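Local coordinates for protein N-alpha-acetyltransferase 35, NatC auxiliary subunit (Saccharomyces cerevisiae, PDB 6YGA) that serves as the auxiliary subunit of the NatC N-terminal acetyltransferase, which acetylates the N-terminal Met of the L-A virus Gag protein, at residues Val114-Tyr119 with Gly271-Tyr276; Asn180-Asn185 with Tyr276-Arg281; Asn495-Met500 with Leu518-Ala523. All blocks are in the same frame, centred on the assembly; numbering follows the deposited sequence.

Contact 1: Val114-Tyr119 with Gly271-Tyr276; sequences VLSCRY and GAFSTY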
ATOM      1  N   VAL B 114      -6.219  17.315 -10.487  1.00 51.23           N
ATOM      2  CA  VAL B 114      -5.730  18.054 -11.652  1.00 53.60           C
ATOM      3  C   VAL B 114      -6.801  18.139 -12.735  1.00 55.34           C
ATOM      4  O   VAL B 114      -6.960  19.180 -13.387  1.00 57.96           O
ATOM      5  CB  VAL B 114      -4.435  17.410 -12.180  1.00 51.40           C
ATOM      6  CG1 VAL B 114      -3.949  18.120 -13.437  1.00 48.17           C
ATOM      7  CG2 VAL B 114      -3.360  17.433 -11.103  1.00 52.00           C
ATOM      8  N   LEU B 115      -7.554  17.059 -12.942  1.00 56.55           N
ATOM      9  CA  LEU B 115      -8.553  17.020 -14.002  1.00 59.78           C
ATOM     10  C   LEU B 115      -9.862  17.705 -13.627  1.00 60.25           C
ATOM     11  O   LEU B 115     -10.694  17.923 -14.512  1.00 61.03           O
ATOM     12  CB  LEU B 115      -8.832  15.571 -14.413  1.00 60.94           C
ATOM     13  CG  LEU B 115      -7.684  14.837 -15.104  1.00 61.35           C
ATOM     14  CD1 LEU B 115      -8.143  13.470 -15.585  1.00 63.19           C
ATOM     15  CD2 LEU B 115      -7.139  15.663 -16.257  1.00 62.12           C
ATOM     16  N   SER B 116     -10.073  18.039 -12.351  1.00 60.42           N
ATOM     17  CA  SER B 116     -11.254  18.807 -11.971  1.00 59.30           C
ATOM     18  C   SER B 116     -11.229  20.218 -12.547  1.00 60.64           C
ATOM     19  O   SER B 116     -12.290  20.830 -12.712  1.00 62.75           O
ATOM     20  CB  SER B 116     -11.374  18.865 -10.447  1.00 57.80           C
ATOM     21  OG  SER B 116     -10.265  19.530  -9.864  1.00 55.40           O
ATOM     22  N   CYS B 117     -10.048  20.740 -12.865  1.00 59.30           N
ATOM     23  CA  CYS B 117      -9.943  22.070 -13.452  1.00 63.94           C
ATOM     24  C   CYS B 117     -10.443  22.056 -14.894  1.00 63.11           C
ATOM     25  O   CYS B 117     -10.040  21.205 -15.693  1.00 60.37           O
ATOM     26  CB  CYS B 117      -8.492  22.550 -13.397  1.00 63.59           C
ATOM     27  SG  CYS B 117      -8.165  24.147 -14.186  1.00 66.07           S
ATOM     28  N   ARG B 118     -11.313  23.010 -15.231  1.00 63.34           N
ATOM     29  CA  ARG B 118     -11.828  23.083 -16.595  1.00 65.80           C
ATOM     30  C   ARG B 118     -10.766  23.528 -17.592  1.00 67.95           C
ATOM     31  O   ARG B 118     -10.900  23.245 -18.788  1.00 69.59           O
ATOM     32  CB  ARG B 118     -13.032  24.024 -16.657  1.00 67.98           C
ATOM     33  CG  ARG B 118     -14.222  23.545 -15.845  1.00 68.97           C
ATOM     34  CD  ARG B 118     -14.733  22.215 -16.366  1.00 67.31           C
ATOM     35  NE  ARG B 118     -15.210  22.326 -17.741  1.00 70.14           N
ATOM     36  CZ  ARG B 118     -16.441  22.698 -18.075  1.00 71.57           C
ATOM     37  NH1 ARG B 118     -17.326  22.995 -17.133  1.00 71.19           N
ATOM     38  NH2 ARG B 118     -16.791  22.770 -19.352  1.00 72.45           N
ATOM     39  N   TYR B 119      -9.718  24.213 -17.130  1.00 68.33           N
ATOM     40  CA  TYR B 119      -8.676  24.665 -18.043  1.00 69.53           C
ATOM     41  C   TYR B 119      -7.779  23.511 -18.471  1.00 67.50           C
ATOM     42  O   TYR B 119      -7.401  23.416 -19.644  1.00 68.08           O
ATOM     43  CB  TYR B 119      -7.853  25.776 -17.395  1.00 69.80           C
ATOM     44  CG  TYR B 119      -8.626  27.058 -17.184  1.00 73.86           C
ATOM     45  CD1 TYR B 119      -8.760  27.988 -18.207  1.00 75.90           C
ATOM     46  CD2 TYR B 119      -9.229  27.335 -15.965  1.00 75.32           C
ATOM     47  CE1 TYR B 119      -9.469  29.160 -18.021  1.00 79.44           C
ATOM     48  CE2 TYR B 119      -9.939  28.505 -15.768  1.00 78.43           C
ATOM     49  CZ  TYR B 119     -10.055  29.413 -16.800  1.00 80.16           C
ATOM     50  OH  TYR B 119     -10.761  30.579 -16.616  1.00 82.97           O
ATOM     51  N   GLY B 271     -17.208  27.504 -10.421  1.00 77.68           N
ATOM     52  CA  GLY B 271     -17.280  26.562 -11.516  1.00 76.28           C
ATOM     53  C   GLY B 271     -15.962  26.286 -12.205  1.00 72.24           C
ATOM     54  O   GLY B 271     -15.925  25.457 -13.124  1.00 69.81           O
ATOM     55  N   ALA B 272     -14.883  26.961 -11.802  1.00 70.96           N
ATOM     56  CA  ALA B 272     -13.572  26.676 -12.376  1.00 69.06           C
ATOM     57  C   ALA B 272     -13.119  25.263 -12.033  1.00 67.21           C
ATOM     58  O   ALA B 272     -12.505  24.579 -12.861  1.00 66.64           O
ATOM     59  CB  ALA B 272     -12.549  27.700 -11.887  1.00 68.12           C
ATOM     60  N   PHE B 273     -13.410  24.812 -10.816  1.00 66.22           N
ATOM     61  CA  PHE B 273     -13.103  23.458 -10.374  1.00 64.81           C
ATOM     62  C   PHE B 273     -14.408  22.786  -9.978  1.00 68.47           C
ATOM     63  O   PHE B 273     -15.132  23.290  -9.112  1.00 72.25           O
ATOM     64  CB  PHE B 273     -12.121  23.470  -9.200  1.00 61.75           C
ATOM     65  CG  PHE B 273     -10.815  24.146  -9.507  1.00 61.01           C
ATOM     66  CD1 PHE B 273     -10.696  25.525  -9.420  1.00 61.28           C
ATOM     67  CD2 PHE B 273      -9.706  23.405  -9.879  1.00 58.39           C
ATOM     68  CE1 PHE B 273      -9.495  26.152  -9.702  1.00 59.95           C
ATOM     69  CE2 PHE B 273      -8.502  24.025 -10.161  1.00 57.35           C
ATOM     70  CZ  PHE B 273      -8.396  25.401 -10.074  1.00 58.95           C
ATOM     71  N   SER B 274     -14.709  21.656 -10.611  1.00 68.56           N
ATOM     72  CA  SER B 274     -15.979  20.984 -10.377  1.00 69.97           C
ATOM     73  C   SER B 274     -15.846  19.515 -10.752  1.00 68.46           C
ATOM     74  O   SER B 274     -14.821  19.076 -11.281  1.00 63.97           O
ATOM     75  CB  SER B 274     -17.113  21.648 -11.168  1.00 72.04           C
ATOM     76  OG  SER B 274     -16.903  21.523 -12.563  1.00 71.73           O
ATOM     77  N   THR B 275     -16.904  18.759 -10.461  1.00 69.25           N
ATOM     78  CA  THR B 275     -17.036  17.379 -10.902  1.00 68.04           C
ATOM     79  C   THR B 275     -17.662  17.273 -12.290  1.00 71.67           C
ATOM     80  O   THR B 275     -18.144  16.197 -12.662  1.00 72.97           O
ATOM     81  CB  THR B 275     -17.858  16.577  -9.889  1.00 65.45           C
ATOM     82  OG1 THR B 275     -19.098  17.250  -9.637  1.00 65.61           O
ATOM     83  CG2 THR B 275     -17.097  16.429  -8.579  1.00 62.76           C
ATOM     84  N   TYR B 276     -17.659  18.370 -13.054  1.00 72.08           N
ATOM     85  CA  TYR B 276     -18.287  18.387 -14.372  1.00 72.65           C
ATOM     86  C   TYR B 276     -17.686  17.332 -15.292  1.00 69.81           C
ATOM     87  O   TYR B 276     -18.406  16.680 -16.057  1.00 70.68           O
ATOM     88  CB  TYR B 276     -18.146  19.783 -14.987  1.00 75.45           C
ATOM     89  CG  TYR B 276     -18.670  19.935 -16.401  1.00 79.45           C
ATOM     90  CD1 TYR B 276     -17.854  19.688 -17.498  1.00 79.84           C
ATOM     91  CD2 TYR B 276     -19.974  20.354 -16.640  1.00 83.90           C
ATOM     92  CE1 TYR B 276     -18.326  19.834 -18.792  1.00 83.94           C
ATOM     93  CE2 TYR B 276     -20.454  20.506 -17.931  1.00 88.42           C
ATOM     94  CZ  TYR B 276     -19.624  20.242 -19.002  1.00 88.90           C
ATOM     95  OH  TYR B 276     -20.096  20.390 -20.287  1.00 93.40           O
TER

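Contact 2: Asn180-Asn185 with Tyr276-Arg281; sequences NNMGFN and YIQKHR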
ATOM      1  N   ASN B 180      -5.900   7.739 -13.007  1.00 51.68           N
ATOM      2  CA  ASN B 180      -7.072   7.606 -13.868  1.00 54.87           C
ATOM      3  C   ASN B 180      -7.194   8.908 -14.644  1.00 54.76           C
ATOM      4  O   ASN B 180      -7.813   9.870 -14.185  1.00 54.43           O
ATOM      5  CB  ASN B 180      -8.324   7.315 -13.049  1.00 58.91           C
ATOM      6  CG  ASN B 180      -9.576   7.231 -13.906  1.00 66.94           C
ATOM      7  OD1 ASN B 180      -9.502   7.075 -15.126  1.00 70.08           O
ATOM      8  ND2 ASN B 180     -10.736   7.324 -13.265  1.00 69.75           N
ATOM      9  N   ASN B 181      -6.577   8.949 -15.826  1.00 56.96           N
ATOM     10  CA  ASN B 181      -6.614  10.125 -16.686  1.00 60.98           C
ATOM     11  C   ASN B 181      -7.808  10.130 -17.638  1.00 62.68           C
ATOM     12  O   ASN B 181      -7.839  10.948 -18.562  1.00 63.97           O
ATOM     13  CB  ASN B 181      -5.306  10.247 -17.482  1.00 63.30           C
ATOM     14  CG  ASN B 181      -5.094   9.099 -18.450  1.00 68.74           C
ATOM     15  OD1 ASN B 181      -5.652   8.015 -18.279  1.00 71.15           O
ATOM     16  ND2 ASN B 181      -4.274   9.329 -19.471  1.00 70.01           N
HETATM   17  N   MSE B 182      -8.777   9.240 -17.434  1.00 64.22           N
HETATM   18  CA  MSE B 182     -10.026   9.221 -18.198  1.00 69.14           C
HETATM   19  C   MSE B 182      -9.832   9.161 -19.712  1.00 70.17           C
HETATM   20  O   MSE B 182     -10.483   9.892 -20.457  1.00 71.18           O
HETATM   21  CB  MSE B 182     -10.872  10.440 -17.833  1.00 71.96           C
HETATM   22  CG  MSE B 182     -11.300  10.443 -16.380  1.00 72.13           C
HETATM   23 SE   MSE B 182     -12.154  12.100 -15.838  0.70 73.95          SE
HETATM   24  CE  MSE B 182     -13.929  11.395 -15.457  1.00 74.83           C
ATOM     25  N   GLY B 183      -8.933   8.289 -20.157  1.00 69.95           N
ATOM     26  CA  GLY B 183      -8.743   8.061 -21.575  1.00 72.14           C
ATOM     27  C   GLY B 183      -7.979   9.127 -22.323  1.00 73.95           C
ATOM     28  O   GLY B 183      -8.063   9.182 -23.553  1.00 80.35           O
ATOM     29  N   PHE B 184      -7.226   9.974 -21.628  1.00 71.98           N
ATOM     30  CA  PHE B 184      -6.443  11.014 -22.288  1.00 71.76           C
ATOM     31  C   PHE B 184      -5.143  10.429 -22.833  1.00 75.00           C
ATOM     32  O   PHE B 184      -4.356   9.839 -22.085  1.00 76.30           O
ATOM     33  CB  PHE B 184      -6.148  12.162 -21.326  1.00 66.31           C
ATOM     34  CG  PHE B 184      -7.192  13.242 -21.335  1.00 63.26           C
ATOM     35  CD1 PHE B 184      -7.422  13.987 -22.478  1.00 64.24           C
ATOM     36  CD2 PHE B 184      -7.933  13.519 -20.200  1.00 61.19           C
ATOM     37  CE1 PHE B 184      -8.382  14.981 -22.491  1.00 65.83           C
ATOM     38  CE2 PHE B 184      -8.891  14.512 -20.206  1.00 62.44           C
ATOM     39  CZ  PHE B 184      -9.114  15.246 -21.351  1.00 64.93           C
ATOM     40  N   ASN B 185      -4.920  10.599 -24.135  1.00 78.64           N
ATOM     41  CA  ASN B 185      -3.677  10.208 -24.793  1.00 81.21           C
ATOM     42  C   ASN B 185      -3.288  11.347 -25.727  1.00 85.78           C
ATOM     43  O   ASN B 185      -3.987  11.608 -26.712  1.00 87.49           O
ATOM     44  CB  ASN B 185      -3.842   8.893 -25.562  1.00 84.09           C
ATOM     45  CG  ASN B 185      -2.515   8.302 -26.016  1.00 87.06           C
ATOM     46  OD1 ASN B 185      -1.487   8.979 -26.029  1.00 87.27           O
ATOM     47  ND2 ASN B 185      -2.537   7.027 -26.398  1.00 89.34           N
ATOM     48  N   TYR B 276     -17.659  18.370 -13.054  1.00 72.08           N
ATOM     49  CA  TYR B 276     -18.287  18.387 -14.372  1.00 72.65           C
ATOM     50  C   TYR B 276     -17.686  17.332 -15.292  1.00 69.81           C
ATOM     51  O   TYR B 276     -18.406  16.680 -16.057  1.00 70.68           O
ATOM     52  CB  TYR B 276     -18.146  19.783 -14.987  1.00 75.45           C
ATOM     53  CG  TYR B 276     -18.670  19.935 -16.401  1.00 79.45           C
ATOM     54  CD1 TYR B 276     -17.854  19.688 -17.498  1.00 79.84           C
ATOM     55  CD2 TYR B 276     -19.974  20.354 -16.640  1.00 83.90           C
ATOM     56  CE1 TYR B 276     -18.326  19.834 -18.792  1.00 83.94           C
ATOM     57  CE2 TYR B 276     -20.454  20.506 -17.931  1.00 88.42           C
ATOM     58  CZ  TYR B 276     -19.624  20.242 -19.002  1.00 88.90           C
ATOM     59  OH  TYR B 276     -20.096  20.390 -20.287  1.00 93.40           O
ATOM     60  N   ILE B 277     -16.365  17.149 -15.231  1.00 66.85           N
ATOM     61  CA  ILE B 277     -15.706  16.228 -16.149  1.00 66.58           C
ATOM     62  C   ILE B 277     -16.111  14.787 -15.866  1.00 67.19           C
ATOM     63  O   ILE B 277     -16.146  13.954 -16.780  1.00 69.10           O
ATOM     64  CB  ILE B 277     -14.180  16.410 -16.081  1.00 64.30           C
ATOM     65  CG1 ILE B 277     -13.503  15.638 -17.214  1.00 65.04           C
ATOM     66  CG2 ILE B 277     -13.640  15.961 -14.727  1.00 60.57           C
ATOM     67  CD1 ILE B 277     -11.999  15.684 -17.155  1.00 63.45           C
ATOM     68  N   GLN B 278     -16.428  14.463 -14.611  1.00 65.18           N
ATOM     69  CA  GLN B 278     -16.899  13.117 -14.308  1.00 63.55           C
ATOM     70  C   GLN B 278     -18.260  12.851 -14.932  1.00 66.30           C
ATOM     71  O   GLN B 278     -18.595  11.699 -15.219  1.00 65.37           O
ATOM     72  CB  GLN B 278     -16.975  12.903 -12.795  1.00 58.64           C
ATOM     73  CG  GLN B 278     -15.679  13.169 -12.052  1.00 54.26           C
ATOM     74  CD  GLN B 278     -15.786  12.876 -10.562  1.00 54.08           C
ATOM     75  OE1 GLN B 278     -16.316  11.840 -10.155  1.00 53.42           O
ATOM     76  NE2 GLN B 278     -15.284  13.791  -9.741  1.00 54.10           N
ATOM     77  N   LYS B 279     -19.055  13.894 -15.152  1.00 69.59           N
ATOM     78  CA  LYS B 279     -20.427  13.683 -15.594  1.00 71.95           C
ATOM     79  C   LYS B 279     -20.541  13.608 -17.110  1.00 72.03           C
ATOM     80  O   LYS B 279     -21.389  12.869 -17.624  1.00 73.03           O
ATOM     81  CB  LYS B 279     -21.324  14.794 -15.036  1.00 73.56           C
ATOM     82  CG  LYS B 279     -22.762  14.767 -15.523  1.00 75.53           C
ATOM     83  CD  LYS B 279     -23.615  15.761 -14.745  1.00 76.94           C
ATOM     84  CE  LYS B 279     -25.073  15.689 -15.168  1.00 82.86           C
ATOM     85  NZ  LYS B 279     -25.984  16.341 -14.185  1.00 86.42           N
ATOM     86  N   HIS B 280     -19.697  14.334 -17.839  1.00 72.44           N
ATOM     87  CA  HIS B 280     -19.836  14.452 -19.284  1.00 76.30           C
ATOM     88  C   HIS B 280     -18.747  13.739 -20.072  1.00 73.91           C
ATOM     89  O   HIS B 280     -19.028  13.193 -21.143  1.00 73.53           O
ATOM     90  CB  HIS B 280     -19.879  15.930 -19.675  1.00 80.54           C
ATOM     91  CG  HIS B 280     -21.117  16.635 -19.215  1.00 84.34           C
ATOM     92  ND1 HIS B 280     -21.188  17.323 -18.022  1.00 83.94           N
ATOM     93  CD2 HIS B 280     -22.339  16.745 -19.786  1.00 87.31           C
ATOM     94  CE1 HIS B 280     -22.398  17.834 -17.884  1.00 86.04           C
ATOM     95  NE2 HIS B 280     -23.115  17.498 -18.940  1.00 88.80           N
ATOM     96  N   ARG B 281     -17.510  13.722 -19.581  1.00 72.64           N
ATOM     97  CA  ARG B 281     -16.477  12.919 -20.219  1.00 71.07           C
ATOM     98  C   ARG B 281     -16.724  11.442 -19.928  1.00 69.81           C
ATOM     99  O   ARG B 281     -17.341  11.082 -18.920  1.00 68.35           O
ATOM    100  CB  ARG B 281     -15.090  13.356 -19.736  1.00 69.99           C
ATOM    101  CG  ARG B 281     -13.937  12.445 -20.147  1.00 73.34           C
ATOM    102  CD  ARG B 281     -12.607  13.179 -20.133  1.00 73.80           C
ATOM    103  NE  ARG B 281     -12.313  13.781 -21.430  1.00 76.70           N
ATOM    104  CZ  ARG B 281     -11.548  13.214 -22.357  1.00 74.16           C
ATOM    105  NH1 ARG B 281     -10.991  12.033 -22.131  1.00 70.00           N
ATOM    106  NH2 ARG B 281     -11.334  13.832 -23.512  1.00 76.55           N
TER

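Contact 3: Asn495-Met500 with Leu518-Ala523; sequences NAIHSM and LKYRFA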
ATOM      1  N   ASN B 495      45.627 -13.069  10.896  1.00 62.78           N
ATOM      2  CA  ASN B 495      46.758 -13.594  11.656  1.00 65.30           C
ATOM      3  C   ASN B 495      47.741 -14.343  10.766  1.00 64.76           C
ATOM      4  O   ASN B 495      48.947 -14.342  11.043  1.00 66.04           O
ATOM      5  CB  ASN B 495      46.264 -14.500  12.785  1.00 68.62           C
ATOM      6  CG  ASN B 495      45.691 -13.717  13.952  1.00 72.36           C
ATOM      7  OD1 ASN B 495      46.125 -12.600  14.236  1.00 74.48           O
ATOM      8  ND2 ASN B 495      44.711 -14.301  14.635  1.00 71.89           N
ATOM      9  N   ALA B 496      47.254 -14.983   9.699  1.00 53.65           N
ATOM     10  CA  ALA B 496      48.156 -15.660   8.772  1.00 56.35           C
ATOM     11  C   ALA B 496      49.114 -14.670   8.121  1.00 59.20           C
ATOM     12  O   ALA B 496      50.303 -14.964   7.951  1.00 62.37           O
ATOM     13  CB  ALA B 496      47.353 -16.413   7.712  1.00 53.39           C
ATOM     14  N   ILE B 497      48.613 -13.489   7.754  1.00 58.01           N
ATOM     15  CA  ILE B 497      49.482 -12.443   7.226  1.00 60.59           C
ATOM     16  C   ILE B 497      50.436 -11.945   8.306  1.00 63.71           C
ATOM     17  O   ILE B 497      51.616 -11.689   8.040  1.00 67.66           O
ATOM     18  CB  ILE B 497      48.638 -11.297   6.637  1.00 56.72           C
ATOM     19  CG1 ILE B 497      47.832 -11.788   5.431  1.00 54.97           C
ATOM     20  CG2 ILE B 497      49.525 -10.123   6.249  1.00 59.01           C
ATOM     21  CD1 ILE B 497      46.908 -10.736   4.834  1.00 50.29           C
ATOM     22  N   HIS B 498      49.945 -11.809   9.542  1.00 64.07           N
ATOM     23  CA  HIS B 498      50.811 -11.370  10.635  1.00 69.40           C
ATOM     24  C   HIS B 498      51.912 -12.386  10.913  1.00 74.41           C
ATOM     25  O   HIS B 498      53.048 -12.011  11.221  1.00 76.20           O
ATOM     26  CB  HIS B 498      49.989 -11.124  11.901  1.00 70.77           C
ATOM     27  CG  HIS B 498      49.266  -9.813  11.911  1.00 72.62           C
ATOM     28  ND1 HIS B 498      48.085  -9.621  12.596  1.00 71.47           N
ATOM     29  CD2 HIS B 498      49.562  -8.626  11.332  1.00 74.29           C
ATOM     30  CE1 HIS B 498      47.679  -8.375  12.430  1.00 70.41           C
ATOM     31  NE2 HIS B 498      48.557  -7.750  11.667  1.00 72.07           N
ATOM     32  N   SER B 499      51.591 -13.679  10.818  1.00 75.91           N
ATOM     33  CA  SER B 499      52.589 -14.710  11.086  1.00 77.92           C
ATOM     34  C   SER B 499      53.720 -14.675  10.065  1.00 80.46           C
ATOM     35  O   SER B 499      54.862 -15.014  10.395  1.00 81.88           O
ATOM     36  CB  SER B 499      51.928 -16.088  11.105  1.00 76.71           C
ATOM     37  OG  SER B 499      51.475 -16.451   9.813  1.00 76.47           O
HETATM   38  N   MSE B 500      53.428 -14.270   8.832  1.00 80.39           N
HETATM   39  CA  MSE B 500      54.459 -14.138   7.808  1.00 85.04           C
HETATM   40  C   MSE B 500      55.475 -13.076   8.207  1.00 86.17           C
HETATM   41  O   MSE B 500      56.677 -13.251   8.015  1.00 88.93           O
HETATM   42  CB  MSE B 500      53.845 -13.788   6.451  1.00 86.04           C
HETATM   43  CG  MSE B 500      53.210 -14.962   5.720  1.00 89.00           C
HETATM   44 SE   MSE B 500      52.515 -14.460   3.964  0.67 92.22          SE
HETATM   45  CE  MSE B 500      52.012 -16.233   3.319  1.00 92.76           C
ATOM     46  N   LEU B 518      57.938 -11.866  -0.795  1.00100.35           N
ATOM     47  CA  LEU B 518      57.087 -11.670  -1.964  1.00 99.05           C
ATOM     48  C   LEU B 518      55.641 -12.039  -1.654  1.00 94.17           C
ATOM     49  O   LEU B 518      54.713 -11.300  -2.003  1.00 94.59           O
ATOM     50  CB  LEU B 518      57.613 -12.491  -3.141  1.00101.30           C
ATOM     51  CG  LEU B 518      57.155 -12.089  -4.545  1.00101.02           C
ATOM     52  CD1 LEU B 518      57.710 -10.721  -4.911  1.00103.19           C
ATOM     53  CD2 LEU B 518      57.573 -13.132  -5.572  1.00103.55           C
ATOM     54  N   LYS B 519      55.430 -13.190  -1.007  1.00 91.06           N
ATOM     55  CA  LYS B 519      54.080 -13.572  -0.601  1.00 88.59           C
ATOM     56  C   LYS B 519      53.495 -12.563   0.378  1.00 82.08           C
ATOM     57  O   LYS B 519      52.312 -12.213   0.291  1.00 79.63           O
ATOM     58  CB  LYS B 519      54.092 -14.962   0.037  1.00 92.82           C
ATOM     59  CG  LYS B 519      54.734 -16.057  -0.793  1.00102.38           C
ATOM     60  CD  LYS B 519      55.001 -17.278   0.076  1.00105.63           C
ATOM     61  CE  LYS B 519      55.526 -18.449  -0.735  1.00111.07           C
ATOM     62  NZ  LYS B 519      55.796 -19.629   0.133  1.00112.78           N
ATOM     63  N   TYR B 520      54.312 -12.089   1.321  1.00 79.79           N
ATOM     64  CA  TYR B 520      53.813 -11.199   2.364  1.00 73.98           C
ATOM     65  C   TYR B 520      53.456  -9.826   1.809  1.00 71.61           C
ATOM     66  O   TYR B 520      52.463  -9.223   2.229  1.00 67.35           O
ATOM     67  CB  TYR B 520      54.851 -11.074   3.480  1.00 72.64           C
ATOM     68  CG  TYR B 520      54.552  -9.987   4.488  1.00 69.20           C
ATOM     69  CD1 TYR B 520      53.566 -10.159   5.452  1.00 65.20           C
ATOM     70  CD2 TYR B 520      55.262  -8.794   4.483  1.00 72.08           C
ATOM     71  CE1 TYR B 520      53.292  -9.171   6.377  1.00 64.91           C
ATOM     72  CE2 TYR B 520      54.995  -7.799   5.404  1.00 71.87           C
ATOM     73  CZ  TYR B 520      54.009  -7.994   6.349  1.00 69.79           C
ATOM     74  OH  TYR B 520      53.735  -7.010   7.272  1.00 71.73           O
ATOM     75  N   ARG B 521      54.255  -9.311   0.871  1.00 74.15           N
ATOM     76  CA  ARG B 521      53.976  -7.989   0.320  1.00 75.80           C
ATOM     77  C   ARG B 521      52.694  -7.994  -0.504  1.00 76.11           C
ATOM     78  O   ARG B 521      51.907  -7.041  -0.442  1.00 73.97           O
ATOM     79  CB  ARG B 521      55.154  -7.507  -0.524  1.00 81.24           C
ATOM     80  CG  ARG B 521      55.003  -6.072  -0.998  1.00 85.68           C
ATOM     81  CD  ARG B 521      56.021  -5.708  -2.061  1.00 94.90           C
ATOM     82  NE  ARG B 521      56.062  -4.266  -2.274  1.00 99.87           N
ATOM     83  CZ  ARG B 521      56.812  -3.438  -1.557  1.00102.52           C
ATOM     84  NH1 ARG B 521      57.581  -3.921  -0.592  1.00101.89           N
ATOM     85  NH2 ARG B 521      56.797  -2.135  -1.803  1.00105.64           N
ATOM     86  N   PHE B 522      52.468  -9.054  -1.285  1.00 78.54           N
ATOM     87  CA  PHE B 522      51.237  -9.148  -2.061  1.00 78.01           C
ATOM     88  C   PHE B 522      50.014  -9.167  -1.154  1.00 71.32           C
ATOM     89  O   PHE B 522      49.015  -8.495  -1.433  1.00 70.21           O
ATOM     90  CB  PHE B 522      51.269 -10.395  -2.948  1.00 82.85           C
ATOM     91  CG  PHE B 522      49.938 -10.738  -3.562  1.00 84.19           C
ATOM     92  CD1 PHE B 522      49.519 -10.127  -4.733  1.00 87.84           C
ATOM     93  CD2 PHE B 522      49.109 -11.680  -2.969  1.00 81.92           C
ATOM     94  CE1 PHE B 522      48.294 -10.444  -5.299  1.00 88.30           C
ATOM     95  CE2 PHE B 522      47.883 -11.999  -3.527  1.00 82.22           C
ATOM     96  CZ  PHE B 522      47.476 -11.381  -4.694  1.00 85.34           C
ATOM     97  N   ALA B 523      50.075  -9.931  -0.061  1.00 68.56           N
ATOM     98  CA  ALA B 523      48.940 -10.003   0.852  1.00 63.70           C
ATOM     99  C   ALA B 523      48.625  -8.636   1.444  1.00 62.41           C
ATOM    100  O   ALA B 523      47.460  -8.228   1.510  1.00 61.12           O
ATOM    101  CB  ALA B 523      49.224 -11.020   1.958  1.00 60.38           C
TER

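Contact 1: Val114-Tyr119 with Gly271-Tyr276
Arg118 lays its guanidinium over one face of the Tyr276 ring, with the planes 2° apart and Arg118 CZ 3.8 Å from the ring centroid, a stacked cation-pi pair. The overlap is offset: Arg118 NH1 sits toward the ring's rim, whereas Tyr276 CD1 lies over the centre of the guanidinium. Bends at chi2 and chi3 (both -62°) fold the arginine chain round to this face, and its CG passes 3.6 Å from Ala272 O. That same carbonyl receives Arg118 N at 3.1 Å in a nearly straight bond (163°); backbone and side chain of Arg118 thus engage Ala272 and Tyr276, four residues apart. A weaker bond of 3.3 Å, from Ser274 N to Ser116 O, completes a single beta bridge centred on Cys117 and Phe273. There, Cys117 CB meets Phe273 CE2 at 3.6 Å, and the sulfur stands obliquely to the ring in a sulfur-aromatic contact. Cys117 is also the N-cap of helix 118-129, its SG accepting weakly from Tyr119 N. In the second segment, Ser274 OG takes Tyr276 N in an ST turn. The flat stack would favour the arginine's charge, while one good and one weak backbone bond hold Cys117 opposite Phe273 in a largely buried junction.

Contact 2: Asn180-Asn185 with Tyr276-Arg281
Arg281 reaches from the end of helix 276-280 into the turn 181-184, where its guanidinium is held in two ways. One face lies on the Phe184 ring, planes 15° apart and Arg281 CZ 3.7 Å from the ring centroid, which makes a stacked cation-pi pair. At the edge, Arg281 NH1 donates to Met182 O over 2.8 Å; the oxygen is almost within the guanidinium plane, although the N-H...O angle of 134° shows a bent bond. A chain that leaves the backbone extended and then turns at chi3 (-91°) brings the group flat against the ring. The tightly packed part lies beside this grip: selenomethionine Met182 sends SE to 3.8 Å from Ile277 CD1, and its methyl CE comes within 3.6 Å of Gln278 CA. Phe184 is buried as well, resting on Leu124, Ser125 and Val128 of helix 118-129. The loose side is the tip of the turn, where Gly183 is exposed and only skirts Arg281 NH1, its C atom 4.2 Å away. Beyond the helix end, Arg281 O accepts a hydrogen bond from Arg51 of the N-alpha-acetyltransferase 38 chain, placing this junction next to a subunit interface. The loop itself is a type I' beta turn from Asn181 to Phe184, overlapped at its start by an Asx turn in which Asn180 OD1 accepts from Met182 N.

Contact 3: Asn495-Met500 with Leu518-Ala523
A helical hairpin, formed by helices 465-506 and 511-564 within the region assigned to the TPR-like family, brings these segments together near its connecting turn. Their local axes approach to 9.8 Å, with 139° between the N-to-C directions, a splayed antiparallel pairing. Tyr520 enters between Ile497 and Met500. Its ring edge faces the helix backbone, with Tyr520 CE1 3.5 Å from Ile497 O near the ring plane, while Ile497 CG2 touches the same carbon at 3.9 Å. From an oblique direction, Met500 CB comes to 3.8 Å from Tyr520 CD1. With CG anti to the backbone N (chi1 169°), the tyrosine extends its ring across toward the first helix. On the other branch of Ile497, CD1 packs on Ala523 CB at 3.7 Å, one turn further along the second helix. Selenomethionine Met500 is extended beyond CG, carrying SE to 3.9 Å from Tyr520 CA and Met500 CE to 4.1 Å from Lys519 CB. Leu516 also touches Met500, and Tyr520 also touches Asn501 and Leu504, continuing the packing toward the turn. With no hydrogen bond or salt bridge between the segments, the geometry implies association through apolar and aromatic surfaces, Ile497 and Ala523 buried and Lys519 exposed.

Overall arrangement
Contacts 1 and 2 form one neighbourhood, their centres 11 Å apart. They share Tyr276, at the start of the 276-281 segment, and their segments alternate along the chain: 114-119, 180-185, 271-276, 276-281. Leu115 joins them directly, its O lying 3.5 Å from Ile277 CG2 and its CD1 3.8 Å from Asn181 CA. The loop before helix 276-280 and that helix therefore tie together two distant parts of the N-terminal family region. Contact 3 follows later in sequence, on the opposite side of the chain's centre, about 75 Å from contact 1 and 72 Å from contact 2 between centres. Whereas contacts 1 and 2 join residues far apart in the chain, contact 3 joins neighbouring helices of the long hairpin 465-506/511-564.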